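Local structure of ketosynthase (Streptomyces sp. MSC090213JE08, 6KXD) at residues Gly176-Gly181 with Ala330-Phe335; Pro227-Gly232 with Leu325-Ala330. The protein probably serves as the chain length factor of the ketosynthase/chain length factor pair in the highly reducing type II polyketide synthase that makes ishigamide. All coordinates share one frame; numbering follows the deposited sequence.

Contact 1: Gly176-Gly181 with Ala330-Phe335; sequences GGRVSG and AASASF. With EDO (1,2-ethanediol), chain D.
With its OG set between the backbone N and the carbonyl carbon (chi1 66°), Ser-180 faces Ala-330 and also turns back over the turn that leads into helix 180-193. There OG donates to Gly-177 O at 2.8 Å, in the carbonyl plane with a C=O...donor angle of 148°, while OG also rests 3.5 Å from Ala-330 CB. Gly-177 O is gripped by several groups at once: besides Ser-180 OG it accepts from Ser-180 N, and Ala-330 CA directs a C-H at it, 3.1 Å away and nearly straight at 167°. Replacing Ser-180 with an alanine is likely to leave Gly-177 O without its side-chain donor and to open a small gap beside the methyl of Ala-330.

Farther along, a single water joins the starts of the two helices. It accepts from Gly-181 N at 2.9 Å and from Ala-333 N at 2.9 Å, and it hydrogen-bonds to the carbonyls of Arg-178 and Ala-330. Ala-333 CB packs 3.6 Å from Arg-178 O. Gly-181 leaves room here, since a CB on it would collide with Ser-334 OG, which is hydrogen-bonded to Ser-204 OG.

The Arg-178 chain bends at chi2 and carries its guanidinium to a salt bridge with Asp-327 and a hydrogen bond with Val-360 O. At the guanidinium edge, NH1 makes a weak bond of 3.3 Å to O1 of a 1,2-ethanediol, probably from the crystallisation liquor, which Thr-297 also holds.

The glycine-rich turn between strand 171-174 and helix 180-193 probably corresponds to the nucleophile elbow of the ketosynthases, yet Gly176-Gly181 contains no cysteine, consistent with a chain length factor that does not itself condense. Its chemistry is instead that of an arginine tied up by a carboxylate and a backbone carbonyl, beside a water-bridged helix pair.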
ATOM      1  N   GLY B 176       7.236  -0.773  -0.065  1.00 37.39           N
ATOM      2  CA  GLY B 176       8.202  -1.750  -0.522  1.00 35.50           C
ATOM      3  C   GLY B 176       9.542  -1.143  -0.823  1.00 36.43           C
ATOM      4  O   GLY B 176      10.496  -1.854  -1.143  1.00 36.48           O
ATOM      5  N   GLY B 177       9.647   0.188  -0.790  1.00 33.36           N
ATOM      6  CA  GLY B 177      10.919   0.805  -1.019  1.00 35.62           C
ATOM      7  C   GLY B 177      11.467   0.503  -2.405  1.00 38.89           C
ATOM      8  O   GLY B 177      10.796   0.694  -3.423  1.00 33.61           O
ATOM      9  N   ARG B 178      12.720   0.027  -2.496  1.00 32.97           N
ATOM     10  CA  ARG B 178      13.305  -0.138  -3.805  1.00 37.87           C
ATOM     11  C   ARG B 178      12.546  -1.125  -4.708  1.00 36.61           C
ATOM     12  O   ARG B 178      12.665  -1.027  -5.929  1.00 40.58           O
ATOM     13  CB  ARG B 178      14.733  -0.641  -3.678  1.00 40.41           C
ATOM     14  CG  ARG B 178      15.606   0.287  -2.881  1.00 40.55           C
ATOM     15  CD  ARG B 178      17.030   0.192  -3.388  1.00 42.88           C
ATOM     16  NE  ARG B 178      17.871   0.847  -2.420  1.00 45.85           N
ATOM     17  CZ  ARG B 178      18.239   0.300  -1.259  1.00 49.69           C
ATOM     18  NH1 ARG B 178      17.985  -0.982  -1.001  1.00 47.56           N
ATOM     19  NH2 ARG B 178      18.889   1.039  -0.372  1.00 49.47           N
ATOM     20  N   VAL B 179      11.790  -2.066  -4.136  1.00 34.45           N
ATOM     21  CA  VAL B 179      11.099  -3.045  -4.962  1.00 34.86           C
ATOM     22  C   VAL B 179       9.709  -2.514  -5.323  1.00 34.88           C
ATOM     23  O   VAL B 179       8.988  -3.205  -6.049  1.00 35.45           O
ATOM     24  CB  VAL B 179      10.979  -4.418  -4.325  1.00 36.35           C
ATOM     25  CG1 VAL B 179      12.362  -4.985  -4.095  1.00 36.47           C
ATOM     26  CG2 VAL B 179      10.123  -4.395  -3.065  1.00 38.22           C
ATOM     27  N   SER B 180       9.320  -1.355  -4.764  1.00 36.27           N
ATOM     28  CA  SER B 180       7.911  -0.950  -4.797  1.00 32.62           C
ATOM     29  C   SER B 180       7.444  -0.736  -6.252  1.00 31.70           C
ATOM     30  O   SER B 180       6.261  -0.940  -6.548  1.00 33.00           O
ATOM     31  CB  SER B 180       7.627   0.304  -3.959  1.00 32.05           C
ATOM     32  OG  SER B 180       8.306   1.397  -4.556  1.00 34.89           O
ATOM     33  N   GLY B 181       8.310  -0.229  -7.119  1.00 33.79           N
ATOM     34  CA  GLY B 181       7.928  -0.052  -8.558  1.00 35.58           C
ATOM     35  C   GLY B 181       7.574  -1.373  -9.211  1.00 35.44           C
ATOM     36  O   GLY B 181       6.665  -1.454 -10.032  1.00 34.51           O
ATOM     37  N   ALA B 330      12.281   4.372  -3.300  1.00 36.18           N
ATOM     38  CA  ALA B 330      11.143   3.774  -3.964  1.00 37.41           C
ATOM     39  C   ALA B 330      11.188   4.023  -5.473  1.00 35.05           C
ATOM     40  O   ALA B 330      10.517   3.290  -6.210  1.00 37.20           O
ATOM     41  CB  ALA B 330       9.835   4.258  -3.378  1.00 33.85           C
ATOM     42  N   ALA B 331      11.845   5.100  -5.902  1.00 33.74           N
ATOM     43  CA  ALA B 331      11.876   5.411  -7.306  1.00 38.76           C
ATOM     44  C   ALA B 331      12.727   4.367  -8.042  1.00 37.72           C
ATOM     45  O   ALA B 331      12.582   4.216  -9.243  1.00 36.89           O
ATOM     46  CB  ALA B 331      12.381   6.810  -7.560  1.00 38.92           C
ATOM     47  N   SER B 332      13.613   3.691  -7.299  1.00 36.91           N
ATOM     48  CA  SER B 332      14.620   2.841  -7.915  1.00 38.44           C
ATOM     49  C   SER B 332      14.087   2.020  -9.093  1.00 36.80           C
ATOM     50  O   SER B 332      14.644   2.157 -10.151  1.00 37.14           O
ATOM     51  CB  SER B 332      15.311   1.978  -6.894  1.00 43.93           C
ATOM     52  OG  SER B 332      16.352   1.319  -7.556  1.00 51.95           O
ATOM     53  N   ALA B 333      13.124   1.099  -8.896  1.00 34.93           N
ATOM     54  CA  ALA B 333      12.833   0.124  -9.946  1.00 36.44           C
ATOM     55  C   ALA B 333      12.210   0.827 -11.144  1.00 37.83           C
ATOM     56  O   ALA B 333      12.377   0.390 -12.245  1.00 36.14           O
ATOM     57  CB  ALA B 333      11.960  -1.019  -9.476  1.00 37.70           C
ATOM     58  N   SER B 334      11.484   1.929 -10.897  1.00 37.35           N
ATOM     59  CA  SER B 334      10.903   2.663 -11.992  1.00 36.60           C
ATOM     60  C   SER B 334      12.005   3.342 -12.817  1.00 38.08           C
ATOM     61  O   SER B 334      11.954   3.360 -14.046  1.00 38.04           O
ATOM     62  CB  SER B 334       9.868   3.649 -11.462  1.00 36.47           C
ATOM     63  OG  SER B 334       8.824   2.949 -10.857  1.00 37.93           O
ATOM     64  N   PHE B 335      13.000   3.909 -12.147  1.00 37.05           N
ATOM     65  CA  PHE B 335      14.142   4.496 -12.827  1.00 35.86           C
ATOM     66  C   PHE B 335      14.888   3.400 -13.577  1.00 34.49           C
ATOM     67  O   PHE B 335      15.288   3.619 -14.707  1.00 37.58           O
ATOM     68  CB  PHE B 335      15.060   5.223 -11.881  1.00 33.01           C
ATOM     69  CG  PHE B 335      14.548   6.536 -11.376  1.00 32.74           C
ATOM     70  CD1 PHE B 335      13.439   7.134 -11.953  1.00 39.66           C
ATOM     71  CD2 PHE B 335      15.198   7.184 -10.365  1.00 37.22           C
ATOM     72  CE1 PHE B 335      12.983   8.357 -11.494  1.00 38.02           C
ATOM     73  CE2 PHE B 335      14.735   8.400  -9.897  1.00 37.53           C
ATOM     74  CZ  PHE B 335      13.658   8.995 -10.498  1.00 39.68           C
TER
HETATM   75  C1  EDO D 402      19.686  -4.061   2.151  1.00 59.41           C
HETATM   76  O1  EDO D 402      19.534  -3.015   1.157  1.00 52.24           O
HETATM   77  C2  EDO D 402      20.509  -3.763   3.411  1.00 60.13           C
HETATM   78  O2  EDO D 402      21.355  -4.903   3.537  1.00 61.08           O
HETATM   79  O   HOH W   1      11.038   0.801  -6.884  1.00 34.59           O

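Contact 2: Pro227-Gly232 with Leu325-Ala330; sequences PLLGEG and LGDTGA
Leu-229 and Asp-327 form a single parallel bridge, in which Asp-327 N donates to Leu-228 O at 2.7 Å and Gly-230 N to Asp-327 O at 2.9 Å, both almost straight. The second bond reaches its acceptor from well above the carbonyl plane, whereas the first is tilted only modestly from it.

Two glycines let the backbones come this close. A CB on Gly-230 would run into Leu-325 O and Thr-328 CG2, and one on Gly-326 would clash with Leu-228 O. Gly-230 CA instead sends a C-H toward Leu-325 O, 3.3 Å away, which may partly compensate a buried carbonyl that has no hydrogen-bond partner in the model.

The Leu-229 and Asp-327 side chains run alongside each other, with Leu-229 CD2 4.0 Å from Asp-327 CB. The Asp-327 carboxylate, with CG anti to the backbone N (chi1 -178°), turns OD1 to Gly-329 N at 3.1 Å in an Asx turn, the N-H meeting it from above the carboxylate plane; OD2 is paired with Arg-178. On the other flank, Leu-228 CG covers Gly-326 CA at 3.9 Å, and Thr-328 CG2 sits 4.0 Å from Gly-230 CA.

The bridge thus ties the loop that leads into helix 332-344 to the start of strand 229-240. Leu-229 also packs on Ala-213 and Glu-216 of helix 210-219, and Leu-228 reaches Asp-63 and Cys-65 of strand 63-65.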
ATOM      1  N   PRO B 227      24.729   7.469   2.908  1.00 61.19           N
ATOM      2  CA  PRO B 227      24.522   7.150   1.496  1.00 60.41           C
ATOM      3  C   PRO B 227      24.287   8.402   0.630  1.00 49.72           C
ATOM      4  O   PRO B 227      23.759   9.429   1.088  1.00 49.39           O
ATOM      5  CB  PRO B 227      23.306   6.212   1.531  1.00 61.98           C
ATOM      6  CG  PRO B 227      22.569   6.606   2.786  1.00 61.43           C
ATOM      7  CD  PRO B 227      23.654   6.965   3.779  1.00 58.51           C
ATOM      8  N   LEU B 228      24.701   8.308  -0.626  1.00 47.36           N
ATOM      9  CA  LEU B 228      24.286   9.254  -1.630  1.00 48.06           C
ATOM     10  C   LEU B 228      22.800   8.997  -1.936  1.00 46.23           C
ATOM     11  O   LEU B 228      22.453   7.923  -2.429  1.00 42.11           O
ATOM     12  CB  LEU B 228      25.120   9.072  -2.893  1.00 47.55           C
ATOM     13  CG  LEU B 228      24.844  10.121  -3.958  1.00 46.83           C
ATOM     14  CD1 LEU B 228      24.913  11.523  -3.360  1.00 47.24           C
ATOM     15  CD2 LEU B 228      25.772   9.980  -5.157  1.00 51.34           C
ATOM     16  N   LEU B 229      21.948   9.976  -1.643  1.00 42.01           N
ATOM     17  CA  LEU B 229      20.497   9.777  -1.795  1.00 45.60           C
ATOM     18  C   LEU B 229      20.021  10.589  -2.995  1.00 46.30           C
ATOM     19  O   LEU B 229      20.431  11.720  -3.195  1.00 46.16           O
ATOM     20  CB  LEU B 229      19.781  10.226  -0.523  1.00 50.02           C
ATOM     21  CG  LEU B 229      20.040   9.348   0.699  1.00 48.55           C
ATOM     22  CD1 LEU B 229      19.436   9.958   1.949  1.00 46.41           C
ATOM     23  CD2 LEU B 229      19.492   7.939   0.465  1.00 49.55           C
ATOM     24  N   GLY B 230      19.086   9.989  -3.720  1.00 38.64           N
ATOM     25  CA  GLY B 230      18.442  10.627  -4.847  1.00 40.13           C
ATOM     26  C   GLY B 230      16.948  10.646  -4.633  1.00 43.41           C
ATOM     27  O   GLY B 230      16.407  10.249  -3.579  1.00 45.98           O
ATOM     28  N   GLU B 231      16.256  11.154  -5.635  1.00 38.70           N
ATOM     29  CA  GLU B 231      14.850  11.274  -5.502  1.00 38.33           C
ATOM     30  C   GLU B 231      14.238  11.292  -6.895  1.00 35.29           C
ATOM     31  O   GLU B 231      14.906  11.571  -7.904  1.00 37.14           O
ATOM     32  CB  GLU B 231      14.493  12.557  -4.751  1.00 40.00           C
ATOM     33  CG  GLU B 231      14.948  13.793  -5.486  1.00 42.47           C
ATOM     34  CD  GLU B 231      14.346  15.118  -5.020  1.00 42.44           C
ATOM     35  OE1 GLU B 231      13.461  15.087  -4.165  1.00 40.36           O
ATOM     36  OE2 GLU B 231      14.780  16.176  -5.519  1.00 42.76           O
ATOM     37  N   GLY B 232      12.924  11.183  -6.903  1.00 34.99           N
ATOM     38  CA  GLY B 232      12.183  11.510  -8.013  1.00 35.91           C
ATOM     39  C   GLY B 232      11.024  10.562  -8.196  1.00 37.19           C
ATOM     40  O   GLY B 232      10.579   9.885  -7.270  1.00 36.87           O
ATOM     41  N   LEU B 325      22.534   8.022  -9.931  1.00 44.00           N
ATOM     42  CA  LEU B 325      21.349   8.758  -9.392  1.00 41.28           C
ATOM     43  C   LEU B 325      21.303   8.785  -7.863  1.00 43.79           C
ATOM     44  O   LEU B 325      20.354   9.348  -7.281  1.00 44.81           O
ATOM     45  CB  LEU B 325      20.079   8.092  -9.903  1.00 43.13           C
ATOM     46  CG  LEU B 325      19.905   8.068 -11.414  1.00 45.15           C
ATOM     47  CD1 LEU B 325      18.550   7.460 -11.758  1.00 51.52           C
ATOM     48  CD2 LEU B 325      20.058   9.453 -11.997  1.00 52.94           C
ATOM     49  N   GLY B 326      22.283   8.198  -7.192  1.00 42.51           N
ATOM     50  CA  GLY B 326      22.167   7.930  -5.804  1.00 42.10           C
ATOM     51  C   GLY B 326      21.171   6.822  -5.547  1.00 46.18           C
ATOM     52  O   GLY B 326      20.639   6.202  -6.486  1.00 44.29           O
ATOM     53  N   ASP B 327      20.940   6.566  -4.265  1.00 45.18           N
ATOM     54  CA  ASP B 327      19.963   5.631  -3.813  1.00 43.06           C
ATOM     55  C   ASP B 327      18.623   6.344  -3.921  1.00 43.23           C
ATOM     56  O   ASP B 327      18.380   7.249  -3.123  1.00 41.93           O
ATOM     57  CB  ASP B 327      20.225   5.152  -2.380  1.00 44.34           C
ATOM     58  CG  ASP B 327      19.224   4.122  -1.877  1.00 48.35           C
ATOM     59  OD1 ASP B 327      18.323   3.734  -2.652  1.00 49.23           O
ATOM     60  OD2 ASP B 327      19.348   3.697  -0.731  1.00 49.12           O
ATOM     61  N   THR B 328      17.840   6.018  -4.963  1.00 38.39           N
ATOM     62  CA  THR B 328      16.586   6.747  -5.193  1.00 37.72           C
ATOM     63  C   THR B 328      15.419   6.066  -4.483  1.00 38.55           C
ATOM     64  O   THR B 328      14.248   6.435  -4.679  1.00 37.90           O
ATOM     65  CB  THR B 328      16.305   6.893  -6.692  1.00 41.12           C
ATOM     66  OG1 THR B 328      16.215   5.586  -7.290  1.00 40.83           O
ATOM     67  CG2 THR B 328      17.382   7.706  -7.362  1.00 42.70           C
ATOM     68  N   GLY B 329      15.695   5.104  -3.601  1.00 38.53           N
ATOM     69  CA  GLY B 329      14.635   4.631  -2.742  1.00 37.30           C
ATOM     70  C   GLY B 329      13.536   3.994  -3.572  1.00 37.43           C
ATOM     71  O   GLY B 329      13.807   3.175  -4.460  1.00 36.23           O
ATOM     72  N   ALA B 330      12.281   4.372  -3.300  1.00 36.18           N
ATOM     73  CA  ALA B 330      11.143   3.774  -3.964  1.00 37.41           C
ATOM     74  C   ALA B 330      11.188   4.023  -5.473  1.00 35.05           C
ATOM     75  O   ALA B 330      10.517   3.290  -6.210  1.00 37.20           O
ATOM     76  CB  ALA B 330       9.835   4.258  -3.378  1.00 33.85           C
TER

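Overall arrangement
Contacts 1 and 2 have centres about 10 Å apart and share Ala-330, where the bridged loop of contact 2 runs on into the helix start of contact 1. A salt bridge connects them directly, Arg-178 NH2 to Asp-327 OD2 at 2.7 Å, so the aspartate that shapes the Asx turn also anchors the arginine of the glycine-rich turn. Packing adds to this: Phe-335 CD2 lies 3.6 Å from Leu-325 CD1, and the methyl CB of Ala-331 lies 3.6 Å from the carbonyl Gly-232 O. Together they fasten 325-335 to strand 229-240 and to the turn probably equivalent to the nucleophile elbow of ketosynthases, here without a cysteine. The 1,2-ethanediol belongs to the contact 1 side, at Arg-178.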